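Local structure of putative lipoprotein (Campylobacter jejuni subsp. jejuni, 2G5G) at residues Asp18-Thr24 and Asp259-Lys265; Leu37-Lys41 and Leu67-Leu71; His92-Ala96 and Asn110-Trp114; Ala205-His211 and Phe237-Lys241. The protein binds a cofacial pair of haems, with a tyrosine as ligand, in a dimeric form and probably takes part in bacterial haem uptake. One frame throughout, in Å; residues are numbered along the deposited sequence.

Interaction 1. Residues Asp18-Thr24 and Asp259-Lys265; sequences DFYILDT and DYVLIYK
Tyr20 and Ile263 form a hydrogen-bonded pair between antiparallel strands 19-23 and 260-264, which lie side by side in the mixed sheet of this alpha/beta fold. Ile263 illustrates how one branched side chain can serve two neighbours. Its CB lies over one face of the Tyr20 ring, a CH-pi contact 4.1 Å from the ring centroid. CG2, anti to the backbone N, runs on above the phenol and stops 3.7 Å from Tyr20 OH. The other branch, CG1 and then CD1, reaches toward Leu22, where Ile263 CD1 meets Leu22 CD1 at 3.5 Å while still touching Tyr20 CE1.

Beneath these side chains the backbones are tied by reciprocal bonds, Tyr20 N to Ile263 O at 2.9 Å and Ile263 N to Tyr20 O at 2.8 Å, and Leu22 and Val261 repeat the pattern. At the two ends, Lys265 N to Asp18 O and Thr24 N to Asp259 O close the pairing. Phe19, Ile21, Asp23, Tyr260, Leu262 and Tyr264 occupy the other face, which is roofed by helices 32-39 and 54-73. One water donates to Asp23 OD2 and bonds Tyr260 OH, while Asp23 OD1 accepts from His25 N. The Tyr20 ring is also bordered in its own plane, where Lys265 CE stands 3.5 Å from CD2 of Tyr20.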
loop_
_atom_site.group_PDB
_atom_site.type_symbol
_atom_site.label_atom_id
_atom_site.label_comp_id
_atom_site.label_asym_id
_atom_site.label_seq_id
_atom_site.Cartn_x
_atom_site.Cartn_y
_atom_site.Cartn_z
ATOM N N ASP A 18 36.295 8.322 13.892
ATOM C CA ASP A 18 35.082 7.662 13.432
ATOM C C ASP A 18 34.340 8.428 12.325
ATOM O O ASP A 18 33.594 7.832 11.542
ATOM C CB ASP A 18 34.146 7.419 14.624
ATOM C CG ASP A 18 34.797 6.568 15.725
ATOM O OD1 ASP A 18 35.537 5.622 15.393
ATOM O OD2 ASP A 18 34.568 6.847 16.919
ATOM N N PHE A 19 34.519 9.744 12.291
ATOM C CA PHE A 19 33.807 10.583 11.328
ATOM C C PHE A 19 34.502 11.911 11.115
ATOM O O PHE A 19 35.348 12.331 11.906
ATOM C CB PHE A 19 32.357 10.840 11.790
ATOM C CG PHE A 19 32.236 11.896 12.858
ATOM C CD1 PHE A 19 31.983 13.228 12.523
ATOM C CD2 PHE A 19 32.372 11.559 14.204
ATOM C CE1 PHE A 19 31.875 14.199 13.510
ATOM C CE2 PHE A 19 32.265 12.531 15.213
ATOM C CZ PHE A 19 32.016 13.845 14.874
ATOM N N TYR A 20 34.118 12.600 10.042
ATOM C CA TYR A 20 34.470 14.001 9.927
ATOM C C TYR A 20 33.310 14.732 9.228
ATOM O O TYR A 20 32.292 14.123 8.869
ATOM C CB TYR A 20 35.824 14.205 9.230
ATOM C CG TYR A 20 35.877 13.726 7.787
ATOM C CD1 TYR A 20 35.640 14.608 6.727
ATOM C CD2 TYR A 20 36.204 12.404 7.481
ATOM C CE1 TYR A 20 35.696 14.179 5.413
ATOM C CE2 TYR A 20 36.254 11.962 6.163
ATOM C CZ TYR A 20 36.015 12.860 5.141
ATOM O OH TYR A 20 36.044 12.428 3.845
ATOM N N ILE A 21 33.459 16.033 9.095
ATOM C CA ILE A 21 32.394 16.889 8.554
ATOM C C ILE A 21 32.952 17.735 7.437
ATOM O O ILE A 21 33.998 18.349 7.608
ATOM C CB ILE A 21 31.881 17.861 9.634
ATOM C CG1 ILE A 21 31.387 17.089 10.864
ATOM C CG2 ILE A 21 30.772 18.817 9.063
ATOM C CD1 ILE A 21 31.279 17.955 12.085
ATOM N N LEU A 22 32.240 17.794 6.317
ATOM C CA LEU A 22 32.534 18.744 5.272
ATOM C C LEU A 22 31.443 19.794 5.198
ATOM O O LEU A 22 30.276 19.465 5.235
ATOM C CB LEU A 22 32.572 18.056 3.909
ATOM C CG LEU A 22 33.712 17.107 3.567
ATOM C CD1 LEU A 22 33.426 16.541 2.182
ATOM C CD2 LEU A 22 35.046 17.857 3.575
ATOM N N ASP A 23 31.858 21.044 5.078
ATOM C CA ASP A 23 31.042 22.111 4.516
ATOM C C ASP A 23 30.876 21.736 3.025
ATOM O O ASP A 23 31.881 21.618 2.299
ATOM C CB ASP A 23 31.829 23.406 4.665
ATOM C CG ASP A 23 31.087 24.624 4.151
ATOM O OD1 ASP A 23 30.348 24.526 3.161
ATOM O OD2 ASP A 23 31.280 25.704 4.727
ATOM N N THR A 24 29.651 21.523 2.554
ATOM C CA THR A 24 29.488 21.081 1.149
ATOM C C THR A 24 29.686 22.220 0.114
ATOM O O THR A 24 29.846 21.952 -1.078
ATOM C CB THR A 24 28.094 20.460 0.882
ATOM O OG1 THR A 24 27.100 21.475 1.083
ATOM C CG2 THR A 24 27.834 19.210 1.736
ATOM N N ASP A 259 24.041 21.269 3.293
ATOM C CA ASP A 259 25.054 22.309 3.546
ATOM C C ASP A 259 26.265 21.767 4.306
ATOM O O ASP A 259 27.387 22.313 4.215
ATOM C CB ASP A 259 24.416 23.469 4.323
ATOM C CG ASP A 259 23.247 24.075 3.557
ATOM O OD1 ASP A 259 23.495 24.575 2.418
ATOM O OD2 ASP A 259 22.090 24.000 4.042
ATOM N N TYR A 260 26.035 20.706 5.063
ATOM C CA TYR A 260 27.104 19.995 5.779
ATOM C C TYR A 260 26.856 18.523 5.597
ATOM O O TYR A 260 25.691 18.088 5.463
ATOM C CB TYR A 260 27.128 20.360 7.289
ATOM C CG TYR A 260 27.426 21.819 7.518
ATOM C CD1 TYR A 260 26.373 22.750 7.648
ATOM C CD2 TYR A 260 28.736 22.293 7.550
ATOM C CE1 TYR A 260 26.640 24.099 7.837
ATOM C CE2 TYR A 260 29.015 23.655 7.735
ATOM C CZ TYR A 260 27.951 24.545 7.866
ATOM O OH TYR A 260 28.147 25.902 8.002
ATOM N N VAL A 261 27.932 17.719 5.599
ATOM C CA VAL A 261 27.721 16.297 5.525
ATOM C C VAL A 261 28.680 15.636 6.502
ATOM O O VAL A 261 29.839 16.037 6.634
ATOM C CB VAL A 261 27.780 15.751 4.030
ATOM C CG1 VAL A 261 29.111 16.074 3.388
ATOM C CG2 VAL A 261 27.432 14.262 3.962
ATOM N N LEU A 262 28.151 14.676 7.253
ATOM C CA LEU A 262 28.981 13.882 8.141
ATOM C C LEU A 262 29.376 12.646 7.398
ATOM O O LEU A 262 28.533 11.976 6.819
ATOM C CB LEU A 262 28.238 13.516 9.433
ATOM C CG LEU A 262 28.447 14.559 10.520
ATOM C CD1 LEU A 262 27.539 15.759 10.181
ATOM C CD2 LEU A 262 28.072 13.976 11.922
ATOM N N ILE A 263 30.670 12.362 7.405
ATOM C CA ILE A 263 31.227 11.273 6.601
ATOM C C ILE A 263 31.883 10.318 7.585
ATOM O O ILE A 263 32.690 10.743 8.411
ATOM C CB ILE A 263 32.259 11.778 5.560
ATOM C CG1 ILE A 263 31.569 12.683 4.523
ATOM C CG2 ILE A 263 32.945 10.585 4.850
ATOM C CD1 ILE A 263 32.522 13.479 3.665
ATOM N N TYR A 264 31.504 9.049 7.494
ATOM C CA TYR A 264 31.902 8.036 8.483
ATOM C C TYR A 264 33.018 7.122 7.959
ATOM O O TYR A 264 33.049 6.798 6.776
ATOM C CB TYR A 264 30.686 7.195 8.899
ATOM C CG TYR A 264 29.574 8.009 9.508
ATOM C CD1 TYR A 264 28.480 8.410 8.739
ATOM C CD2 TYR A 264 29.625 8.397 10.847
ATOM C CE1 TYR A 264 27.459 9.182 9.282
ATOM C CE2 TYR A 264 28.591 9.172 11.417
ATOM C CZ TYR A 264 27.516 9.547 10.628
ATOM O OH TYR A 264 26.506 10.320 11.171
ATOM N N LYS A 265 33.918 6.719 8.848
ATOM C CA LYS A 265 35.047 5.834 8.496
ATOM C C LYS A 265 34.635 4.354 8.463
ATOM O O LYS A 265 34.116 3.822 9.457
ATOM C CB LYS A 265 36.222 6.044 9.457
ATOM C CG LYS A 265 37.191 7.186 9.074
ATOM C CD LYS A 265 36.519 8.525 8.755
ATOM C CE LYS A 265 37.243 9.699 9.437
ATOM N NZ LYS A 265 38.732 9.751 9.227
HETATM O O HOH W 1 32.466 5.504 11.735
HETATM O O HOH W 2 30.885 26.466 7.231
HETATM O O HOH W 3 27.664 25.188 4.425
#

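Interaction 2. Residues Leu37-Lys41 and Leu67-Leu71; sequences LELLK and LEGNL
Leu40 pushes its CD1 methyl between two leucines of helix 54-73, touching Leu67 CD2 at 3.6 Å and Leu71 CG at 3.7 Å. Leu40 runs counter to both side chains, meeting Leu67 methyl to methyl and Leu71 at its branch point. The second methyl turns to Asn70: Leu40 CD2 rests 3.6 Å from Asn70 CG, while Leu40 CG sits 3.5 Å from Asn70 ND2. Leu40 makes only van der Waals contact with this amide, whose ND2 has a weak hydrogen bond to Gln74 OE1. The fork comes at a price in torsion, because a chi2 of 1° nearly eclipses Leu40 CD1 with its own CA. Leu39 adds a smaller touch, its CB meeting Leu67 CD2 at 3.8 Å.

One shell further out, Leu67 and Leu71 lean on Phe78 of strand 78-82, and Leu39 reaches Val244 and Val246 of strand 243-248. Leu67, Asn70 and Leu71, which receive Leu40, follow the helical repeat and therefore line one side of their helix. Lys214 NZ bonds Leu40 O, and a local salt bridge from Lys41 NZ to Glu38 OE1, 3.1 Å long, spans the same turn. The example shows leucine packing joining the C-terminal end region of helix 32-39 to helix 54-73, with inner side chains resting on a common sheet, the layered arrangement characteristic of alpha/beta folds.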
loop_
_atom_site.group_PDB
_atom_site.type_symbol
_atom_site.label_atom_id
_atom_site.label_comp_id
_atom_site.label_asym_id
_atom_site.label_seq_id
_atom_site.Cartn_x
_atom_site.Cartn_y
_atom_site.Cartn_z
ATOM N N LEU A 37 28.585 26.099 15.746
ATOM C CA LEU A 37 28.504 27.558 15.787
ATOM C C LEU A 37 27.735 28.076 14.570
ATOM O O LEU A 37 26.938 29.008 14.675
ATOM C CB LEU A 37 29.902 28.193 15.874
ATOM C CG LEU A 37 30.777 27.821 17.082
ATOM C CD1 LEU A 37 32.153 28.505 17.012
ATOM C CD2 LEU A 37 30.066 28.149 18.387
ATOM N N GLU A 38 27.929 27.436 13.424
ATOM C CA GLU A 38 27.155 27.821 12.228
ATOM C C GLU A 38 25.691 27.424 12.314
ATOM O O GLU A 38 24.817 28.215 11.963
ATOM C CB GLU A 38 27.795 27.256 10.953
ATOM C CG GLU A 38 29.258 27.662 10.764
ATOM C CD GLU A 38 29.449 29.155 10.770
ATOM O OE1 GLU A 38 28.629 29.888 10.190
ATOM O OE2 GLU A 38 30.429 29.622 11.374
ATOM N N LEU A 39 25.415 26.211 12.783
ATOM C CA LEU A 39 24.025 25.726 12.892
ATOM C C LEU A 39 23.188 26.577 13.825
ATOM O O LEU A 39 21.995 26.778 13.598
ATOM C CB LEU A 39 23.974 24.275 13.389
ATOM C CG LEU A 39 24.623 23.176 12.528
ATOM C CD1 LEU A 39 24.269 21.851 13.105
ATOM C CD2 LEU A 39 24.144 23.256 11.076
ATOM N N LEU A 40 23.824 27.075 14.871
ATOM C CA LEU A 40 23.158 27.934 15.841
ATOM C C LEU A 40 22.593 29.219 15.200
ATOM O O LEU A 40 21.660 29.821 15.724
ATOM C CB LEU A 40 24.196 28.315 16.908
ATOM C CG LEU A 40 24.179 27.691 18.314
ATOM C CD1 LEU A 40 23.099 26.631 18.620
ATOM C CD2 LEU A 40 25.571 27.307 18.820
ATOM N N LYS A 41 23.162 29.630 14.073
ATOM C CA LYS A 41 22.713 30.822 13.342
ATOM C C LYS A 41 21.383 30.593 12.581
ATOM O O LYS A 41 20.680 31.541 12.224
ATOM C CB LYS A 41 23.776 31.261 12.353
ATOM C CG LYS A 41 25.133 31.537 12.979
ATOM C CD LYS A 41 26.142 31.923 11.905
ATOM C CE LYS A 41 27.379 32.567 12.567
ATOM N NZ LYS A 41 28.487 32.657 11.586
ATOM N N LEU A 67 23.690 21.651 20.559
ATOM C CA LEU A 67 22.852 22.798 20.218
ATOM C C LEU A 67 21.981 23.168 21.425
ATOM O O LEU A 67 21.830 24.338 21.722
ATOM C CB LEU A 67 21.958 22.468 19.027
ATOM C CG LEU A 67 22.577 22.190 17.649
ATOM C CD1 LEU A 67 21.494 21.566 16.768
ATOM C CD2 LEU A 67 23.051 23.448 17.015
ATOM N N GLU A 68 21.412 22.153 22.071
ATOM C CA GLU A 68 20.516 22.288 23.245
ATOM C C GLU A 68 21.216 22.988 24.392
ATOM O O GLU A 68 20.650 23.901 25.002
ATOM C CB GLU A 68 19.969 20.909 23.691
ATOM C CG GLU A 68 19.220 20.835 25.074
ATOM C CD GLU A 68 18.001 21.729 25.125
ATOM O OE1 GLU A 68 17.612 22.263 24.047
ATOM O OE2 GLU A 68 17.432 21.903 26.238
ATOM N N GLY A 69 22.446 22.556 24.668
ATOM C CA GLY A 69 23.250 23.129 25.748
ATOM C C GLY A 69 23.517 24.605 25.532
ATOM O O GLY A 69 23.331 25.444 26.438
ATOM N N ASN A 70 23.944 24.959 24.332
ATOM C CA ASN A 70 24.190 26.360 24.040
ATOM C C ASN A 70 22.914 27.211 24.122
ATOM O O ASN A 70 22.928 28.284 24.687
ATOM C CB ASN A 70 24.835 26.534 22.663
ATOM C CG ASN A 70 25.021 27.990 22.310
ATOM O OD1 ASN A 70 26.072 28.579 22.585
ATOM N ND2 ASN A 70 23.984 28.598 21.737
ATOM N N LEU A 71 21.825 26.725 23.542
ATOM C CA LEU A 71 20.614 27.538 23.453
ATOM C C LEU A 71 19.908 27.674 24.805
ATOM O O LEU A 71 19.464 28.763 25.186
ATOM C CB LEU A 71 19.702 26.969 22.391
ATOM C CG LEU A 71 20.331 27.154 20.993
ATOM C CD1 LEU A 71 19.549 26.315 20.003
ATOM C CD2 LEU A 71 20.520 28.663 20.556
#

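Interaction 3. Residues His92-Ala96 and Asn110-Trp114; sequences HLDKA and NALNW
Leu93 and Ala96 of helix 90-98 bring their backbone close to Leu112 and Ala111, with CA-CA separations of 5.8 Å for both Leu93-Leu112 and Ala96-Ala111, just where helix 108-111 gives way to a Schellman motif whose positive phi falls on Asn113. At Ala96-Ala111 the side chains are single methyls, with Ala96 CB 4.2 Å from Ala111 CB, and both alanines also touch Ile103 in the loop between the helices. Next to them, Leu93 CD2 meets Leu112 CD2 at 4.0 Å. Leu112 continues inward onto Val127 and Phe131 of helix 124-131, so the pair belongs to a larger apolar layer.

The polar side of the contact is built around His92. With CG anti to the backbone N (chi1 -169°), its imidazole swings over to the last turn of the other helix and places NE2 2.8 Å from Ala111 O. The ring also lies against Asn113, CD2 of His92 being 3.9 Å from Asn113 CB; the two side chains cross at about a right angle, with ring and amide planes 66° apart. Asn113 sends its ND2 to Glu89 OE2, which holds the amide on the side of helix 90-98. One water molecule completes the join by donating to His92 O, at 2.7 Å.

Ala111 O, in the final turn, accepts from that same water, which therefore links the two backbones on the polar flank, beside the His92 imidazole, with the leucine and alanine contacts on the other flank.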
loop_
_atom_site.group_PDB
_atom_site.type_symbol
_atom_site.label_atom_id
_atom_site.label_comp_id
_atom_site.label_asym_id
_atom_site.label_seq_id
_atom_site.Cartn_x
_atom_site.Cartn_y
_atom_site.Cartn_z
ATOM N N HIS A 92 -2.035 16.146 21.464
ATOM C CA HIS A 92 -1.572 15.036 22.286
ATOM C C HIS A 92 -0.128 15.220 22.724
ATOM O O HIS A 92 0.200 14.990 23.870
ATOM C CB HIS A 92 -1.771 13.696 21.548
ATOM C CG HIS A 92 -1.576 12.492 22.419
ATOM N ND1 HIS A 92 -2.537 12.053 23.312
ATOM C CD2 HIS A 92 -0.533 11.634 22.536
ATOM C CE1 HIS A 92 -2.087 10.981 23.944
ATOM N NE2 HIS A 92 -0.870 10.711 23.499
ATOM N N LEU A 93 0.743 15.641 21.798
ATOM C CA LEU A 93 2.154 15.879 22.097
ATOM C C LEU A 93 2.406 17.052 23.066
ATOM O O LEU A 93 3.353 17.021 23.843
ATOM C CB LEU A 93 2.939 16.109 20.780
ATOM C CG LEU A 93 2.895 14.919 19.814
ATOM C CD1 LEU A 93 3.452 15.329 18.423
ATOM C CD2 LEU A 93 3.620 13.690 20.417
ATOM N N ASP A 94 1.593 18.094 22.968
ATOM C CA ASP A 94 1.676 19.258 23.875
ATOM C C ASP A 94 1.385 18.820 25.336
ATOM O O ASP A 94 2.051 19.267 26.284
ATOM C CB ASP A 94 0.687 20.348 23.444
ATOM C CG ASP A 94 1.076 21.038 22.134
ATOM O OD1 ASP A 94 2.265 20.971 21.738
ATOM O OD2 ASP A 94 0.188 21.654 21.501
ATOM N N LYS A 95 0.420 17.909 25.483
ATOM C CA LYS A 95 0.115 17.272 26.786
ATOM C C LYS A 95 1.307 16.528 27.353
ATOM O O LYS A 95 1.625 16.686 28.525
ATOM C CB LYS A 95 -1.089 16.338 26.672
ATOM C CG LYS A 95 -2.338 17.074 26.208
ATOM C CD LYS A 95 -3.594 16.191 26.215
ATOM C CE LYS A 95 -4.831 17.064 26.099
ATOM N NZ LYS A 95 -5.975 16.293 25.520
ATOM N N ALA A 96 1.991 15.745 26.515
ATOM C CA ALA A 96 3.226 15.076 26.925
ATOM C C ALA A 96 4.310 16.065 27.345
ATOM O O ALA A 96 5.019 15.841 28.331
ATOM C CB ALA A 96 3.733 14.153 25.814
ATOM N N ASN A 110 4.088 5.572 24.939
ATOM C CA ASN A 110 2.644 5.652 25.073
ATOM C C ASN A 110 2.162 7.115 25.145
ATOM O O ASN A 110 1.118 7.473 24.586
ATOM C CB ASN A 110 2.192 4.838 26.297
ATOM C CG ASN A 110 2.640 3.361 26.230
ATOM O OD1 ASN A 110 1.823 2.464 25.967
ATOM N ND2 ASN A 110 3.938 3.110 26.477
ATOM N N ALA A 111 2.948 7.948 25.826
ATOM C CA ALA A 111 2.668 9.377 25.942
ATOM C C ALA A 111 2.672 10.059 24.572
ATOM O O ALA A 111 1.827 10.919 24.298
ATOM C CB ALA A 111 3.680 10.046 26.874
ATOM N N LEU A 112 3.607 9.646 23.714
ATOM C CA LEU A 112 3.807 10.286 22.417
ATOM C C LEU A 112 2.914 9.661 21.375
ATOM O O LEU A 112 2.869 10.114 20.234
ATOM C CB LEU A 112 5.272 10.171 21.966
ATOM C CG LEU A 112 6.367 10.735 22.866
ATOM C CD1 LEU A 112 7.745 10.354 22.331
ATOM C CD2 LEU A 112 6.225 12.249 23.034
ATOM N N ASN A 113 2.196 8.613 21.765
ATOM C CA ASN A 113 1.450 7.812 20.807
ATOM C C ASN A 113 2.334 7.336 19.627
ATOM O O ASN A 113 1.921 7.373 18.463
ATOM C CB ASN A 113 0.243 8.599 20.292
ATOM C CG ASN A 113 -0.793 7.710 19.706
ATOM O OD1 ASN A 113 -0.899 6.551 20.096
ATOM N ND2 ASN A 113 -1.566 8.224 18.761
ATOM N N TRP A 114 3.550 6.902 19.948
ATOM C CA TRP A 114 4.509 6.463 18.940
ATOM C C TRP A 114 3.853 5.493 17.982
ATOM O O TRP A 114 3.115 4.600 18.414
ATOM C CB TRP A 114 5.714 5.797 19.600
ATOM C CG TRP A 114 6.884 5.686 18.678
ATOM C CD1 TRP A 114 7.294 4.573 17.995
ATOM C CD2 TRP A 114 7.797 6.735 18.319
ATOM N NE1 TRP A 114 8.410 4.859 17.244
ATOM C CE2 TRP A 114 8.734 6.181 17.411
ATOM C CE3 TRP A 114 7.907 8.087 18.666
ATOM C CZ2 TRP A 114 9.767 6.930 16.855
ATOM C CZ3 TRP A 114 8.944 8.831 18.114
ATOM C CH2 TRP A 114 9.863 8.247 17.221
HETATM O O HOH W 4 -0.102 12.794 25.410
#

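Interaction 4. Residues Ala205-His211 and Phe237-Lys241; sequences ADVLVHH and FKSSK
Lys241 is fully extended beyond CG, its last three torsions all near 180°, and this straight chain delivers NZ to the C-terminal end of helix 187-210. There Lys241 NZ bonds Leu208 O and His211 O, both at 2.7 Å, with a weak third bond to Val209 O. It meets the Leu208 carbonyl nearly end-on, whereas His211 O is approached in its plane, on a lone pair. Water extends the grip by bridging Val209 O and Ser239 OG, and Ser239 OG itself accepts from Lys241 N, an ST turn that shapes the loop.

Phe237 packs along the last turns of the helix, from Ala205 to His210: its CZ touches Asp206 CB at 3.6 Å and its CB meets Val209 CG2 at 3.9 Å. His210 directs a ring edge at the Phe237 face in a T-shaped pair, centroids 5.6 Å apart and planes at 84°. The imidazole is steadied by ND1, which bonds Asp206 O from the face opposite to that used by His210 N. The ammonium thus caps carbonyls at the C-terminal end of helix 187-210, the helix that also supplies Leu189, Leu193 and Ile196 to the haem pocket.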
loop_
_atom_site.group_PDB
_atom_site.type_symbol
_atom_site.label_atom_id
_atom_site.label_comp_id
_atom_site.label_asym_id
_atom_site.label_seq_id
_atom_site.Cartn_x
_atom_site.Cartn_y
_atom_site.Cartn_z
ATOM N N ALA A 205 7.461 20.972 5.717
ATOM C CA ALA A 205 7.777 22.402 5.458
ATOM C C ALA A 205 6.804 23.367 6.128
ATOM O O ALA A 205 7.219 24.390 6.699
ATOM C CB ALA A 205 7.864 22.715 3.976
ATOM N N ASP A 206 5.516 23.045 6.058
ATOM C CA ASP A 206 4.476 23.899 6.622
ATOM C C ASP A 206 4.749 24.029 8.132
ATOM O O ASP A 206 4.812 25.132 8.671
ATOM C CB ASP A 206 3.099 23.262 6.298
ATOM C CG ASP A 206 1.900 24.180 6.581
ATOM O OD1 ASP A 206 2.031 25.311 7.081
ATOM O OD2 ASP A 206 0.787 23.742 6.281
ATOM N N VAL A 207 5.003 22.904 8.785
ATOM C CA VAL A 207 5.252 22.872 10.237
ATOM C C VAL A 207 6.482 23.740 10.579
ATOM O O VAL A 207 6.468 24.527 11.565
ATOM C CB VAL A 207 5.391 21.402 10.774
ATOM C CG1 VAL A 207 5.865 21.345 12.227
ATOM C CG2 VAL A 207 4.066 20.601 10.581
ATOM N N LEU A 208 7.514 23.644 9.748
ATOM C CA LEU A 208 8.793 24.301 10.064
ATOM C C LEU A 208 8.718 25.811 9.820
ATOM O O LEU A 208 9.214 26.625 10.610
ATOM C CB LEU A 208 9.925 23.655 9.251
ATOM C CG LEU A 208 10.179 22.169 9.540
ATOM C CD1 LEU A 208 11.221 21.584 8.582
ATOM C CD2 LEU A 208 10.631 21.958 11.019
ATOM N N VAL A 209 8.049 26.169 8.743
ATOM C CA VAL A 209 7.929 27.538 8.305
ATOM C C VAL A 209 7.126 28.369 9.315
ATOM O O VAL A 209 7.438 29.538 9.548
ATOM C CB VAL A 209 7.254 27.557 6.928
ATOM C CG1 VAL A 209 6.585 28.908 6.634
ATOM C CG2 VAL A 209 8.291 27.211 5.858
ATOM N N HIS A 210 6.098 27.760 9.894
ATOM C CA HIS A 210 5.223 28.510 10.799
ATOM C C HIS A 210 5.615 28.474 12.259
ATOM O O HIS A 210 5.019 29.182 13.066
ATOM C CB HIS A 210 3.748 28.139 10.569
ATOM C CG HIS A 210 3.297 28.479 9.183
ATOM N ND1 HIS A 210 3.222 27.540 8.173
ATOM C CD2 HIS A 210 2.946 29.665 8.627
ATOM C CE1 HIS A 210 2.823 28.132 7.060
ATOM N NE2 HIS A 210 2.661 29.421 7.304
ATOM N N HIS A 211 6.628 27.687 12.603
ATOM C CA HIS A 211 6.997 27.530 13.998
ATOM C C HIS A 211 7.662 28.798 14.555
ATOM O O HIS A 211 8.496 29.415 13.887
ATOM C CB HIS A 211 7.910 26.326 14.213
ATOM C CG HIS A 211 7.957 25.890 15.636
ATOM N ND1 HIS A 211 6.817 25.552 16.339
ATOM C CD2 HIS A 211 8.989 25.765 16.500
ATOM C CE1 HIS A 211 7.150 25.245 17.582
ATOM N NE2 HIS A 211 8.463 25.370 17.707
ATOM N N PHE A 237 6.934 28.405 0.227
ATOM C CA PHE A 237 6.216 29.118 1.299
ATOM C C PHE A 237 6.643 30.603 1.480
ATOM O O PHE A 237 6.023 31.330 2.272
ATOM C CB PHE A 237 6.327 28.360 2.659
ATOM C CG PHE A 237 5.255 27.295 2.891
ATOM C CD1 PHE A 237 3.913 27.643 3.040
ATOM C CD2 PHE A 237 5.595 25.948 2.988
ATOM C CE1 PHE A 237 2.962 26.671 3.250
ATOM C CE2 PHE A 237 4.645 24.972 3.216
ATOM C CZ PHE A 237 3.324 25.331 3.347
ATOM N N LYS A 238 7.712 31.019 0.792
ATOM C CA LYS A 238 8.303 32.368 0.868
ATOM C C LYS A 238 8.791 32.694 2.290
ATOM O O LYS A 238 8.610 33.803 2.762
ATOM C CB LYS A 238 7.331 33.452 0.330
ATOM C CG LYS A 238 6.702 33.079 -1.006
ATOM C CD LYS A 238 7.473 33.672 -2.153
ATOM C CE LYS A 238 6.638 34.761 -2.838
ATOM N NZ LYS A 238 7.441 35.694 -3.731
ATOM N N SER A 239 9.418 31.721 2.947
ATOM C CA SER A 239 10.024 31.936 4.255
ATOM C C SER A 239 11.301 32.767 4.116
ATOM O O SER A 239 12.100 32.535 3.208
ATOM C CB SER A 239 10.378 30.601 4.894
ATOM O OG SER A 239 10.844 30.819 6.225
ATOM N N SER A 240 11.504 33.733 5.020
ATOM C CA SER A 240 12.813 34.372 5.139
ATOM C C SER A 240 13.690 33.761 6.248
ATOM O O SER A 240 14.773 34.276 6.516
ATOM C CB SER A 240 12.699 35.871 5.358
ATOM O OG SER A 240 12.348 36.515 4.152
ATOM N N LYS A 241 13.221 32.691 6.888
ATOM C CA LYS A 241 14.016 31.961 7.893
ATOM C C LYS A 241 15.317 31.493 7.297
ATOM O O LYS A 241 15.379 31.121 6.100
ATOM C CB LYS A 241 13.260 30.743 8.447
ATOM C CG LYS A 241 12.135 31.111 9.435
ATOM C CD LYS A 241 11.563 29.892 10.098
ATOM C CE LYS A 241 10.532 30.256 11.206
ATOM N NZ LYS A 241 10.059 28.921 11.749
HETATM O O HOH W 5 8.839 31.180 7.899
#

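How the interactions relate
Interaction 1 joins the two ends of the chain as neighbouring strands, and the other three follow in series within the loop it closes. Interaction 2 lies next to it, centres about 18 Å apart, touching through Tyr260 of strand 260-264 against Glu38 and Leu39 of helix 32-39. Interaction 3 is on the opposite side of the chain's centre from interaction 1, about 33 Å away between centres. Interaction 4 comes within about 7 Å of interaction 2 and 8 Å of interaction 3 between nearest atoms, without touching either. Interaction 1 lies in the mixed sheet, interactions 2 and 4 pack against its strands, and interaction 3 joins helices on the far side; interaction 4 involves the helix leading from the haem pocket.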